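Local coordinates for protein argonaute (Aquifex aeolicus, PDB 1YVU) that cleaves target RNA as a DNA-guided endonuclease, using short single-stranded DNA guides to find the complementary strand and preferring magnesium as its cofactor, at residues N74-E79 / M214-H219; I190-R195 / V242-G247; N412-V417 / L447-P452. All coordinates share one frame; numbering follows the deposited sequence.

Contact 1: residues N74-E79 / M214-H219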
loop_
_atom_site.group_PDB
_atom_site.type_symbol
_atom_site.label_atom_id
_atom_site.label_comp_id
_atom_site.label_asym_id
_atom_site.label_seq_id
_atom_site.Cartn_x
_atom_site.Cartn_y
_atom_site.Cartn_z
ATOM N N ASN A 74 0.375 -12.610 25.167
ATOM C CA ASN A 74 -0.646 -11.561 25.246
ATOM C C ASN A 74 -1.983 -12.138 25.645
ATOM O O ASN A 74 -2.721 -11.509 26.398
ATOM C CB ASN A 74 -0.815 -10.860 23.898
ATOM C CG ASN A 74 0.425 -10.117 23.475
ATOM O OD1 ASN A 74 0.957 -9.299 24.226
ATOM N ND2 ASN A 74 0.903 -10.395 22.264
ATOM N N GLY A 75 -2.270 -13.340 25.123
ATOM C CA GLY A 75 -3.504 -14.062 25.402
ATOM C C GLY A 75 -3.673 -14.168 26.899
ATOM O O GLY A 75 -4.519 -13.479 27.447
ATOM N N GLU A 76 -2.729 -14.868 27.531
ATOM C CA GLU A 76 -2.604 -15.137 28.982
ATOM C C GLU A 76 -2.078 -16.563 29.068
ATOM O O GLU A 76 -1.755 -17.039 30.151
ATOM C CB GLU A 76 -3.935 -15.055 29.781
ATOM C CG GLU A 76 -3.814 -14.999 31.338
ATOM C CD GLU A 76 -5.112 -15.366 32.092
ATOM O OE1 GLU A 76 -6.114 -14.627 31.977
ATOM O OE2 GLU A 76 -5.128 -16.391 32.812
ATOM N N ILE A 77 -1.973 -17.224 27.914
ATOM C CA ILE A 77 -1.488 -18.607 27.827
ATOM C C ILE A 77 -0.003 -18.681 28.195
ATOM O O ILE A 77 0.803 -17.877 27.711
ATOM C CB ILE A 77 -1.659 -19.201 26.393
ATOM C CG1 ILE A 77 -3.015 -18.806 25.807
ATOM C CG2 ILE A 77 -1.564 -20.740 26.441
ATOM C CD1 ILE A 77 -3.154 -19.084 24.327
ATOM N N VAL A 78 0.339 -19.612 29.086
ATOM C CA VAL A 78 1.731 -19.791 29.474
ATOM C C VAL A 78 2.297 -20.886 28.567
ATOM O O VAL A 78 1.567 -21.802 28.143
ATOM C CB VAL A 78 1.912 -20.188 30.956
ATOM C CG1 VAL A 78 3.330 -19.844 31.410
ATOM C CG2 VAL A 78 0.906 -19.479 31.835
ATOM N N GLU A 79 3.569 -20.715 28.191
ATOM C CA GLU A 79 4.280 -21.643 27.310
ATOM C C GLU A 79 5.603 -22.124 27.882
ATOM O O GLU A 79 6.435 -21.322 28.278
ATOM C CB GLU A 79 4.544 -20.997 25.941
ATOM C CG GLU A 79 3.299 -20.740 25.076
ATOM C CD GLU A 79 2.869 -19.267 25.040
ATOM O OE1 GLU A 79 3.732 -18.366 25.195
ATOM O OE2 GLU A 79 1.662 -19.007 24.837
HETATM N N MSE A 214 0.095 -5.418 32.362
HETATM C CA MSE A 214 1.506 -5.087 32.560
HETATM C C MSE A 214 2.271 -6.384 32.484
HETATM O O MSE A 214 3.315 -6.464 31.834
HETATM C CB MSE A 214 1.705 -4.502 33.939
HETATM C CG MSE A 214 3.026 -3.834 34.179
HETATM SE SE MSE A 214 3.594 -4.228 35.979
HETATM C CE MSE A 214 2.352 -3.195 36.915
ATOM N N GLU A 215 1.747 -7.401 33.166
ATOM C CA GLU A 215 2.357 -8.724 33.150
ATOM C C GLU A 215 2.247 -9.341 31.745
ATOM O O GLU A 215 3.056 -10.204 31.361
ATOM C CB GLU A 215 1.704 -9.626 34.195
ATOM C CG GLU A 215 2.248 -9.401 35.607
ATOM C CD GLU A 215 1.497 -10.193 36.675
ATOM O OE1 GLU A 215 0.617 -11.028 36.340
ATOM O OE2 GLU A 215 1.790 -9.975 37.871
ATOM N N ARG A 216 1.276 -8.847 30.973
ATOM C CA ARG A 216 1.037 -9.312 29.606
ATOM C C ARG A 216 1.643 -8.415 28.548
ATOM O O ARG A 216 1.399 -8.619 27.350
ATOM C CB ARG A 216 -0.458 -9.447 29.327
ATOM C CG ARG A 216 -1.135 -10.582 30.049
ATOM C CD ARG A 216 -2.614 -10.509 29.790
ATOM N NE ARG A 216 -3.390 -11.209 30.809
ATOM C CZ ARG A 216 -4.710 -11.142 30.903
ATOM N NH1 ARG A 216 -5.386 -10.401 30.028
ATOM N NH2 ARG A 216 -5.347 -11.818 31.858
ATOM N N SER A 217 2.424 -7.426 28.977
ATOM C CA SER A 217 3.037 -6.519 28.014
ATOM C C SER A 217 4.343 -7.028 27.398
ATOM O O SER A 217 5.293 -7.428 28.093
ATOM C CB SER A 217 3.140 -5.092 28.562
ATOM O OG SER A 217 3.761 -5.056 29.823
ATOM N N THR A 218 4.316 -7.089 26.070
ATOM C CA THR A 218 5.415 -7.564 25.233
ATOM C C THR A 218 6.721 -6.758 25.233
ATOM O O THR A 218 7.807 -7.352 25.135
ATOM C CB THR A 218 4.949 -7.652 23.798
ATOM O OG1 THR A 218 3.966 -6.639 23.572
ATOM C CG2 THR A 218 4.362 -8.998 23.508
ATOM N N HIS A 219 6.604 -5.422 25.274
ATOM C CA HIS A 219 7.752 -4.505 25.266
ATOM C C HIS A 219 7.892 -3.757 26.582
ATOM O O HIS A 219 6.974 -3.754 27.392
ATOM C CB HIS A 219 7.611 -3.480 24.145
ATOM C CG HIS A 219 7.797 -4.034 22.761
ATOM N ND1 HIS A 219 8.865 -3.672 21.955
ATOM C CD2 HIS A 219 7.020 -4.840 22.004
ATOM C CE1 HIS A 219 8.724 -4.227 20.768
ATOM N NE2 HIS A 219 7.615 -4.946 20.770
#

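Contact 2: residues I190-R195 / V242-G247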
loop_
_atom_site.group_PDB
_atom_site.type_symbol
_atom_site.label_atom_id
_atom_site.label_comp_id
_atom_site.label_asym_id
_atom_site.label_seq_id
_atom_site.Cartn_x
_atom_site.Cartn_y
_atom_site.Cartn_z
ATOM N N ILE A 190 7.786 0.825 20.175
ATOM C CA ILE A 190 7.194 -0.256 19.371
ATOM C C ILE A 190 7.034 0.048 17.850
ATOM O O ILE A 190 6.447 1.056 17.465
ATOM C CB ILE A 190 5.814 -0.709 20.001
ATOM C CG1 ILE A 190 5.999 -1.054 21.495
ATOM C CG2 ILE A 190 5.212 -1.906 19.255
ATOM C CD1 ILE A 190 4.766 -1.590 22.256
ATOM N N ASP A 191 7.521 -0.894 17.025
ATOM C CA ASP A 191 7.508 -0.878 15.540
ATOM C C ASP A 191 6.087 -1.147 14.961
ATOM O O ASP A 191 5.930 -1.786 13.909
ATOM C CB ASP A 191 8.457 -2.013 15.064
ATOM C CG ASP A 191 9.673 -1.511 14.284
ATOM O OD1 ASP A 191 9.540 -0.603 13.436
ATOM O OD2 ASP A 191 10.760 -2.106 14.506
ATOM N N PHE A 192 5.070 -0.586 15.588
ATOM C CA PHE A 192 3.703 -0.868 15.168
ATOM C C PHE A 192 2.783 0.337 14.937
ATOM O O PHE A 192 2.780 1.273 15.712
ATOM C CB PHE A 192 3.105 -1.889 16.180
ATOM C CG PHE A 192 1.642 -2.177 16.005
ATOM C CD1 PHE A 192 1.185 -2.895 14.895
ATOM C CD2 PHE A 192 0.715 -1.696 16.951
ATOM C CE1 PHE A 192 -0.195 -3.135 14.706
ATOM C CE2 PHE A 192 -0.668 -1.920 16.793
ATOM C CZ PHE A 192 -1.131 -2.641 15.667
ATOM N N VAL A 193 1.966 0.264 13.885
ATOM C CA VAL A 193 1.002 1.314 13.552
ATOM C C VAL A 193 -0.357 0.625 13.336
ATOM O O VAL A 193 -0.454 -0.368 12.593
ATOM C CB VAL A 193 1.424 2.138 12.273
ATOM C CG1 VAL A 193 0.282 3.037 11.764
ATOM C CG2 VAL A 193 2.635 2.992 12.583
ATOM N N GLY A 194 -1.371 1.147 14.030
ATOM C CA GLY A 194 -2.728 0.632 13.945
ATOM C C GLY A 194 -3.748 1.754 13.997
ATOM O O GLY A 194 -3.414 2.866 14.413
ATOM N N ARG A 195 -4.974 1.478 13.547
ATOM C CA ARG A 195 -6.051 2.479 13.546
ATOM C C ARG A 195 -6.912 2.331 14.773
ATOM O O ARG A 195 -7.274 1.219 15.134
ATOM C CB ARG A 195 -6.953 2.375 12.307
ATOM C CG ARG A 195 -6.329 2.734 10.979
ATOM C CD ARG A 195 -7.404 3.086 9.966
ATOM N NE ARG A 195 -6.890 3.178 8.601
ATOM C CZ ARG A 195 -7.638 3.074 7.500
ATOM N NH1 ARG A 195 -8.955 2.881 7.584
ATOM N NH2 ARG A 195 -7.061 3.107 6.305
ATOM N N VAL A 242 -6.923 2.784 24.847
ATOM C CA VAL A 242 -7.280 2.700 23.440
ATOM C C VAL A 242 -7.132 1.282 22.907
ATOM O O VAL A 242 -6.082 0.648 23.070
ATOM C CB VAL A 242 -6.365 3.648 22.611
ATOM C CG1 VAL A 242 -6.800 3.693 21.152
ATOM C CG2 VAL A 242 -6.338 5.075 23.237
ATOM N N VAL A 243 -8.195 0.805 22.258
ATOM C CA VAL A 243 -8.210 -0.530 21.655
ATOM C C VAL A 243 -7.974 -0.363 20.148
ATOM O O VAL A 243 -8.666 0.411 19.475
ATOM C CB VAL A 243 -9.547 -1.296 21.919
ATOM C CG1 VAL A 243 -9.414 -2.768 21.482
ATOM C CG2 VAL A 243 -9.919 -1.229 23.389
ATOM N N LEU A 244 -6.956 -1.052 19.644
ATOM C CA LEU A 244 -6.610 -0.983 18.234
ATOM C C LEU A 244 -7.187 -2.132 17.397
ATOM O O LEU A 244 -7.683 -3.118 17.951
ATOM C CB LEU A 244 -5.093 -0.836 18.066
ATOM C CG LEU A 244 -4.411 0.342 18.794
ATOM C CD1 LEU A 244 -2.953 0.432 18.386
ATOM C CD2 LEU A 244 -5.079 1.663 18.488
ATOM N N GLU A 245 -7.125 -1.971 16.071
ATOM C CA GLU A 245 -7.676 -2.894 15.066
ATOM C C GLU A 245 -7.654 -4.395 15.286
ATOM O O GLU A 245 -8.714 -5.034 15.418
ATOM C CB GLU A 245 -7.112 -2.591 13.678
ATOM C CG GLU A 245 -5.712 -1.993 13.621
ATOM C CD GLU A 245 -5.371 -1.434 12.240
ATOM O OE1 GLU A 245 -6.280 -0.998 11.475
ATOM O OE2 GLU A 245 -4.161 -1.409 11.932
ATOM N N LYS A 246 -6.442 -4.936 15.375
ATOM C CA LYS A 246 -6.225 -6.364 15.567
ATOM C C LYS A 246 -6.707 -6.825 16.963
ATOM O O LYS A 246 -7.193 -7.956 17.122
ATOM C CB LYS A 246 -4.744 -6.683 15.288
ATOM C CG LYS A 246 -4.202 -6.139 13.913
ATOM C CD LYS A 246 -2.656 -6.283 13.736
ATOM C CE LYS A 246 -2.172 -5.725 12.391
ATOM N NZ LYS A 246 -0.682 -5.732 12.271
ATOM N N GLY A 247 -6.690 -5.887 17.918
ATOM C CA GLY A 247 -7.129 -6.158 19.280
ATOM C C GLY A 247 -6.312 -5.481 20.369
ATOM O O GLY A 247 -6.886 -5.069 21.394
#

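Contact 3: residues N412-V417 / L447-P452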
loop_
_atom_site.group_PDB
_atom_site.type_symbol
_atom_site.label_atom_id
_atom_site.label_comp_id
_atom_site.label_asym_id
_atom_site.label_seq_id
_atom_site.Cartn_x
_atom_site.Cartn_y
_atom_site.Cartn_z
ATOM N N ASN A 412 -27.296 15.820 -5.026
ATOM C CA ASN A 412 -28.405 15.738 -5.979
ATOM C C ASN A 412 -27.989 15.345 -7.386
ATOM O O ASN A 412 -28.848 15.140 -8.259
ATOM C CB ASN A 412 -29.114 17.097 -6.052
ATOM C CG ASN A 412 -29.504 17.653 -4.673
ATOM O OD1 ASN A 412 -30.349 17.091 -3.974
ATOM N ND2 ASN A 412 -28.898 18.781 -4.293
ATOM N N LYS A 413 -26.685 15.193 -7.592
ATOM C CA LYS A 413 -26.160 14.895 -8.917
ATOM C C LYS A 413 -26.189 13.492 -9.452
ATOM O O LYS A 413 -25.454 13.170 -10.393
ATOM C CB LYS A 413 -24.765 15.465 -9.052
ATOM C CG LYS A 413 -24.494 16.065 -10.409
ATOM C CD LYS A 413 -23.220 16.787 -10.363
ATOM C CE LYS A 413 -23.246 17.883 -9.308
ATOM N NZ LYS A 413 -21.907 17.998 -8.666
ATOM N N ILE A 414 -27.034 12.641 -8.886
ATOM C CA ILE A 414 -27.089 11.287 -9.422
ATOM C C ILE A 414 -27.973 11.269 -10.662
ATOM O O ILE A 414 -27.797 10.407 -11.520
ATOM C CB ILE A 414 -27.463 10.187 -8.384
ATOM C CG1 ILE A 414 -26.863 10.530 -7.007
ATOM C CG2 ILE A 414 -26.865 8.827 -8.864
ATOM C CD1 ILE A 414 -26.822 9.366 -5.962
ATOM N N LYS A 415 -28.772 12.334 -10.797
ATOM C CA LYS A 415 -29.722 12.618 -11.895
ATOM C C LYS A 415 -29.978 11.597 -13.013
ATOM O O LYS A 415 -31.146 11.304 -13.312
ATOM C CB LYS A 415 -29.454 14.023 -12.468
ATOM C CG LYS A 415 -29.821 15.117 -11.492
ATOM C CD LYS A 415 -29.488 16.488 -11.992
ATOM C CE LYS A 415 -29.845 17.509 -10.940
ATOM N NZ LYS A 415 -29.543 18.903 -11.364
ATOM N N ASP A 416 -28.875 11.101 -13.597
ATOM C CA ASP A 416 -28.769 10.085 -14.662
ATOM C C ASP A 416 -27.535 10.403 -15.497
ATOM O O ASP A 416 -27.326 9.825 -16.571
ATOM C CB ASP A 416 -29.999 10.013 -15.586
ATOM C CG ASP A 416 -30.300 8.594 -16.064
ATOM O OD1 ASP A 416 -29.429 7.697 -15.954
ATOM O OD2 ASP A 416 -31.429 8.383 -16.545
ATOM N N VAL A 417 -26.695 11.294 -14.983
ATOM C CA VAL A 417 -25.498 11.721 -15.688
ATOM C C VAL A 417 -24.486 10.661 -16.046
ATOM O O VAL A 417 -24.270 9.708 -15.293
ATOM C CB VAL A 417 -24.775 12.875 -14.985
ATOM C CG1 VAL A 417 -25.237 14.144 -15.554
ATOM C CG2 VAL A 417 -25.008 12.850 -13.475
ATOM N N LEU A 447 -17.384 9.438 -6.968
ATOM C CA LEU A 447 -16.875 8.079 -7.057
ATOM C C LEU A 447 -17.869 7.199 -6.327
ATOM O O LEU A 447 -18.170 6.080 -6.772
ATOM C CB LEU A 447 -15.537 7.952 -6.355
ATOM C CG LEU A 447 -14.248 7.617 -7.109
ATOM C CD1 LEU A 447 -13.105 7.604 -6.084
ATOM C CD2 LEU A 447 -14.362 6.269 -7.842
ATOM N N LYS A 448 -18.396 7.724 -5.217
ATOM C CA LYS A 448 -19.390 7.006 -4.401
ATOM C C LYS A 448 -20.679 6.764 -5.171
ATOM O O LYS A 448 -21.265 5.684 -5.087
ATOM C CB LYS A 448 -19.724 7.771 -3.110
ATOM C CG LYS A 448 -18.569 7.905 -2.127
ATOM C CD LYS A 448 -18.983 8.546 -0.809
ATOM C CE LYS A 448 -17.774 9.077 -0.032
ATOM N NZ LYS A 448 -18.143 9.621 1.328
ATOM N N LYS A 449 -21.087 7.780 -5.934
ATOM C CA LYS A 449 -22.302 7.738 -6.746
ATOM C C LYS A 449 -22.053 7.028 -8.054
ATOM O O LYS A 449 -22.988 6.742 -8.814
ATOM C CB LYS A 449 -22.792 9.140 -7.011
ATOM C CG LYS A 449 -23.182 9.829 -5.766
ATOM C CD LYS A 449 -23.148 11.304 -5.955
ATOM C CE LYS A 449 -23.662 11.989 -4.709
ATOM N NZ LYS A 449 -25.150 12.061 -4.733
HETATM N N MSE A 450 -20.770 6.747 -8.292
HETATM C CA MSE A 450 -20.270 6.029 -9.463
HETATM C C MSE A 450 -20.395 6.729 -10.782
HETATM O O MSE A 450 -20.312 6.110 -11.838
HETATM C CB MSE A 450 -20.826 4.603 -9.511
HETATM C CG MSE A 450 -20.424 3.806 -8.264
HETATM SE SE MSE A 450 -21.326 2.133 -7.994
HETATM C CE MSE A 450 -23.174 2.824 -7.704
ATOM N N ILE A 451 -20.541 8.045 -10.696
ATOM C CA ILE A 451 -20.657 8.915 -11.859
ATOM C C ILE A 451 -19.259 9.422 -12.208
ATOM O O ILE A 451 -18.604 10.081 -11.395
ATOM C CB ILE A 451 -21.564 10.164 -11.575
ATOM C CG1 ILE A 451 -22.917 9.752 -10.993
ATOM C CG2 ILE A 451 -21.873 10.895 -12.865
ATOM C CD1 ILE A 451 -23.458 10.791 -10.073
ATOM N N PRO A 452 -18.767 9.103 -13.427
ATOM C CA PRO A 452 -17.457 9.531 -13.916
ATOM C C PRO A 452 -17.327 11.042 -13.706
ATOM O O PRO A 452 -18.320 11.778 -13.856
ATOM C CB PRO A 452 -17.554 9.231 -15.405
ATOM C CG PRO A 452 -18.377 8.091 -15.465
ATOM C CD PRO A 452 -19.439 8.276 -14.444
#

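Contact 1: residues N74-E79 / M214-H219
N74 and R216 bring the two backbones to 5.2 Å between their CA atoms, where a beta-hairpin loop of the N-terminal domain meets the C-terminal end of helix 207-215 in the PAZ domain. The loop joins the antiparallel strands 69-72 and 78-82, and R216 is the first residue to leave helical geometry. The arginine reaches along the loop: with CG anti to its own carbonyl carbon (chi1 -70°) and the chain extended from there to NE, it runs from N74 out to E76. At the far end R216 NH2 makes a salt bridge to E76 OE1 at 2.9 Å, using one carboxylate oxygen. The carboxylate and guanidinium planes are only 22° apart, although the two side chains cross obliquely. E76 CB lies over a face of the guanidinium, and the carbonyl oxygen of G75 sits 3.9 Å above the same flat group, displaced toward its rim. Replacing R216 by an alanine would probably leave the E76 carboxylate without its cationic mate and deprive the hairpin loop of the chain that lies along it.

Further along, the T218 methyl CG2 lies by the N74 side chain, the two side chains meeting at about a right angle. Helix 32-46 of the N-terminal domain backs this corner: K37 and R41 touch N74, R41 also meets T218, and W40 NE1 hydrogen-bonds to T218 O while its ring stacks on H219. Back at the root of the arginine's reach, R216 CD passes the carbonyl oxygen N74 O at 3.5 Å.

Contact 2: residues I190-R195 / V242-G247
F192 and L244 make the apolar part of this contact, set where two antiparallel strands of the PAZ domain's five-stranded sheet, 194-201 and 240-244, meet at their ends. F192 CE2 touches L244 CD1 at 3.6 Å. On the other flank of CZ the ring carbon F192 CE1 has K246 NZ beside it, also at 3.6 Å. Both neighbours come in at the ring edge, near its plane, so the lysine does not form a cation-pi stack. F192 gets there with CG anti to the backbone N (chi1 173°), its side chain running antiparallel to each of those of L244 and K246. Over one face of the ring lies G194 N, 4.1 Å above the plane and toward the rim.

The polar half is looser. E245 N donates to R195 O at 3.3 Å in a weak bond, bent to 138° at the hydrogen. The extended E245 side chain lays its carboxylate beside the backbone of G194 and R195 without bonding to R195 N. Its OE1 stays 5.1 Å from R195 NE, too far apart for a salt bridge, though the opposite charges may still favour each other.

One shell out, V185 of strand 184-187 packs on L244, as does Y250 of strand 249-251, while backbone bonds from G194 to V185 and from V243 to Q197 fix the register of the strands. R195 extends toward R182 and R184, a cationic cluster consistent with nucleic-acid binding. The turn beyond the strand closes with a weak bond from G247 N to L244 O, 2.9 Å long.

Contact 3: residues N412-V417 / L447-P452
Two helix-to-strand loops pack together here, I414 and V417 of one against K449 and I451 of the other, in the parallel sheet that begins in the Mid domain and takes its last strand, 454-457, from the start of the PIWI region. The first leads from helix 402-411 into strand 419-424; the second leaves helix 437-448 for the neighbouring strand 454-457, completing a beta-alpha-beta crossover just where the Mid domain passes into PIWI.

I451 is the wedge. Its two branches part company: with CG1 anti to its own carbonyl carbon (chi1 -52°), CD1 extends to I414, 3.7 Å from I414 CA and 4.1 Å from I414 CG2, while CG2 faces V417, meeting V417 CG2 at 3.7 Å. The I414 and I451 side chains cross at about a right angle. V420 of strand 419-424 backs I451.

K449 lies across the CG1-CD1 branch of I414, also nearly at right angles, and its CG packs 3.7 Å from I414 CD1. A bend at the last torsion (chi4 -84°) turns the ammonium group toward the end of helix 402-411, where NZ forms weak hydrogen bonds to the carbonyls of V410 and I411.

The lysine thus plays two parts, its methylenes packing on the isoleucine and its charge facing helix-end carbonyls, whose partial negative charge would probably favour the protonated form.

How the contacts relate
Contacts 1 and 2 are neighbours in the PAZ lobe, their centres about 16 Å apart and their segments alternating along the chain. They touch directly: H219 CG of contact 1 packs on I190 CG1 of contact 2 at 3.7 Å. From contact 2, R195 reaches toward the metal site: its side chain comes within about 7 Å of that of D683 and about 9 Å of the calcium ion held by D683 and D502. Contact 3 belongs to the other lobe. Its centre is about 36 Å from that of contact 2, with nearest atoms about 13 Å apart, and about 51 Å from that of contact 1. Contacts 1 and 3 lie away from the annotated sites.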